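Local coordinates for uncharacterized protein (Porphyromonas gingivalis, PDB 1ZBS) that is of unknown function but probably phosphorylates N-acetylglucosamine, as a putative sugar kinase of the ASKHA nucleotide-binding superfamily, at residues S146-G151 and F195-S200. Residues are numbered along the deposited sequence; the frame is centred on the assembly and turned at random.
Sequences SGAVLG and FLAGFS
Ala197 and Leu196 pack on Gly147, Ala148 and Gly151 where two helices of the ASKHA fold come close. The start of helix 147-159 meets the end of helix 192-197. Gly147, Gly151, Ala148 and Ala197 present little or no side chain, which allows the backbones to come close; Ala148 CA and Ala197 CA lie 3.9 Å apart. The Ala197 methyl sits against the Gly147-Ala148 peptide, with CB 3.6 Å from Ala148 N. It also lies alongside the Ala148 methyl. The Leu196 CB bond is directed at the 146-151 segment. With CG anti to the carbonyl carbon (chi1 -74°), CD1 comes to lie near Ala148 O. CB approaches this oxygen from the same side, at 3.7 Å. The Leu196 side chain also packs on Tyr139, Val186 and Leu141 of the second subunit, so the contact lies close to the dimer interface. Ser146 caps helix 147-159: its OG accepts from Val149 N at 3.2 Å. The Gly147 and Ala148 backbones are hydrogen-bonded to Gly117 and Thr118, in the loop between strands 111-116 and 120-125. Two CA-H...O contacts run in opposite directions between the helices. Ala197 CA lies 3.3 Å from Gly147 O, and Gly151 CA lies 3.5 Å from Leu196 O, with 159° at the hydrogen.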
loop_
_atom_site.group_PDB
_atom_site.type_symbol
_atom_site.label_atom_id
_atom_site.label_comp_id
_atom_site.label_asym_id
_atom_site.label_seq_id
_atom_site.Cartn_x
_atom_site.Cartn_y
_atom_site.Cartn_z
ATOM N N SER A 146 -11.599 -2.918 -4.940
ATOM C CA SER A 146 -10.933 -4.015 -5.631
ATOM C C SER A 146 -10.571 -5.094 -4.612
ATOM O O SER A 146 -10.469 -4.812 -3.422
ATOM C CB SER A 146 -9.638 -3.522 -6.274
ATOM O OG SER A 146 -8.715 -3.194 -5.249
ATOM N N GLY A 147 -10.349 -6.314 -5.093
ATOM C CA GLY A 147 -10.000 -7.409 -4.211
ATOM C C GLY A 147 -8.671 -7.234 -3.500
ATOM O O GLY A 147 -8.476 -7.778 -2.416
ATOM N N ALA A 148 -7.742 -6.501 -4.102
ATOM C CA ALA A 148 -6.464 -6.285 -3.440
ATOM C C ALA A 148 -6.690 -5.319 -2.285
ATOM O O ALA A 148 -6.133 -5.493 -1.204
ATOM C CB ALA A 148 -5.436 -5.717 -4.410
ATOM N N VAL A 149 -7.519 -4.306 -2.502
ATOM C CA VAL A 149 -7.760 -3.355 -1.438
ATOM C C VAL A 149 -8.600 -3.958 -0.326
ATOM O O VAL A 149 -8.302 -3.755 0.849
ATOM C CB VAL A 149 -8.393 -2.075 -1.974
ATOM C CG1 VAL A 149 -8.778 -1.157 -0.817
ATOM C CG2 VAL A 149 -7.391 -1.370 -2.874
ATOM N N LEU A 150 -9.639 -4.709 -0.680
ATOM C CA LEU A 150 -10.466 -5.363 0.332
ATOM C C LEU A 150 -9.535 -6.215 1.181
ATOM O O LEU A 150 -9.626 -6.233 2.405
ATOM C CB LEU A 150 -11.506 -6.269 -0.326
ATOM C CG LEU A 150 -12.602 -5.584 -1.149
ATOM C CD1 LEU A 150 -13.551 -6.655 -1.719
ATOM C CD2 LEU A 150 -13.359 -4.598 -0.274
ATOM N N GLY A 151 -8.627 -6.913 0.509
ATOM C CA GLY A 151 -7.674 -7.756 1.206
ATOM C C GLY A 151 -6.763 -7.027 2.187
ATOM O O GLY A 151 -6.628 -7.461 3.331
ATOM N N PHE A 195 -1.406 -11.388 -4.071
ATOM C CA PHE A 195 -1.350 -12.067 -2.789
ATOM C C PHE A 195 -2.541 -11.592 -1.956
ATOM O O PHE A 195 -3.321 -12.396 -1.439
ATOM C CB PHE A 195 -0.050 -11.728 -2.057
ATOM C CG PHE A 195 -0.015 -12.227 -0.641
ATOM C CD1 PHE A 195 0.082 -13.593 -0.374
ATOM C CD2 PHE A 195 -0.119 -11.339 0.425
ATOM C CE1 PHE A 195 0.074 -14.070 0.936
ATOM C CE2 PHE A 195 -0.128 -11.804 1.741
ATOM C CZ PHE A 195 -0.030 -13.174 1.999
ATOM N N LEU A 196 -2.666 -10.271 -1.850
ATOM C CA LEU A 196 -3.732 -9.639 -1.090
ATOM C C LEU A 196 -5.145 -9.943 -1.608
ATOM O O LEU A 196 -6.062 -10.169 -0.816
ATOM C CB LEU A 196 -3.512 -8.121 -1.054
ATOM C CG LEU A 196 -2.382 -7.637 -0.139
ATOM C CD1 LEU A 196 -2.200 -6.139 -0.310
ATOM C CD2 LEU A 196 -2.715 -7.975 1.319
ATOM N N ALA A 197 -5.303 -9.966 -2.931
ATOM C CA ALA A 197 -6.592 -10.231 -3.552
ATOM C C ALA A 197 -6.994 -11.704 -3.498
ATOM O O ALA A 197 -8.105 -12.052 -3.881
ATOM C CB ALA A 197 -6.573 -9.757 -5.005
ATOM N N GLY A 198 -6.100 -12.565 -3.023
ATOM C CA GLY A 198 -6.410 -13.981 -2.956
ATOM C C GLY A 198 -7.156 -14.419 -1.706
ATOM O O GLY A 198 -7.381 -15.612 -1.496
ATOM N N PHE A 199 -7.551 -13.462 -0.878
ATOM C CA PHE A 199 -8.261 -13.765 0.354
ATOM C C PHE A 199 -9.708 -13.329 0.270
ATOM O O PHE A 199 -10.417 -13.259 1.279
ATOM C CB PHE A 199 -7.579 -13.064 1.524
ATOM C CG PHE A 199 -6.145 -13.458 1.703
ATOM C CD1 PHE A 199 -5.806 -14.779 1.988
ATOM C CD2 PHE A 199 -5.131 -12.520 1.584
ATOM C CE1 PHE A 199 -4.475 -15.154 2.154
ATOM C CE2 PHE A 199 -3.797 -12.887 1.749
ATOM C CZ PHE A 199 -3.471 -14.205 2.034
ATOM N N SER A 200 -10.156 -13.043 -0.940
ATOM C CA SER A 200 -11.527 -12.602 -1.124
ATOM C C SER A 200 -12.545 -13.671 -0.708
ATOM O O SER A 200 -13.514 -13.368 -0.016
ATOM C CB SER A 200 -11.749 -12.182 -2.579
ATOM O OG SER A 200 -12.887 -11.348 -2.674
#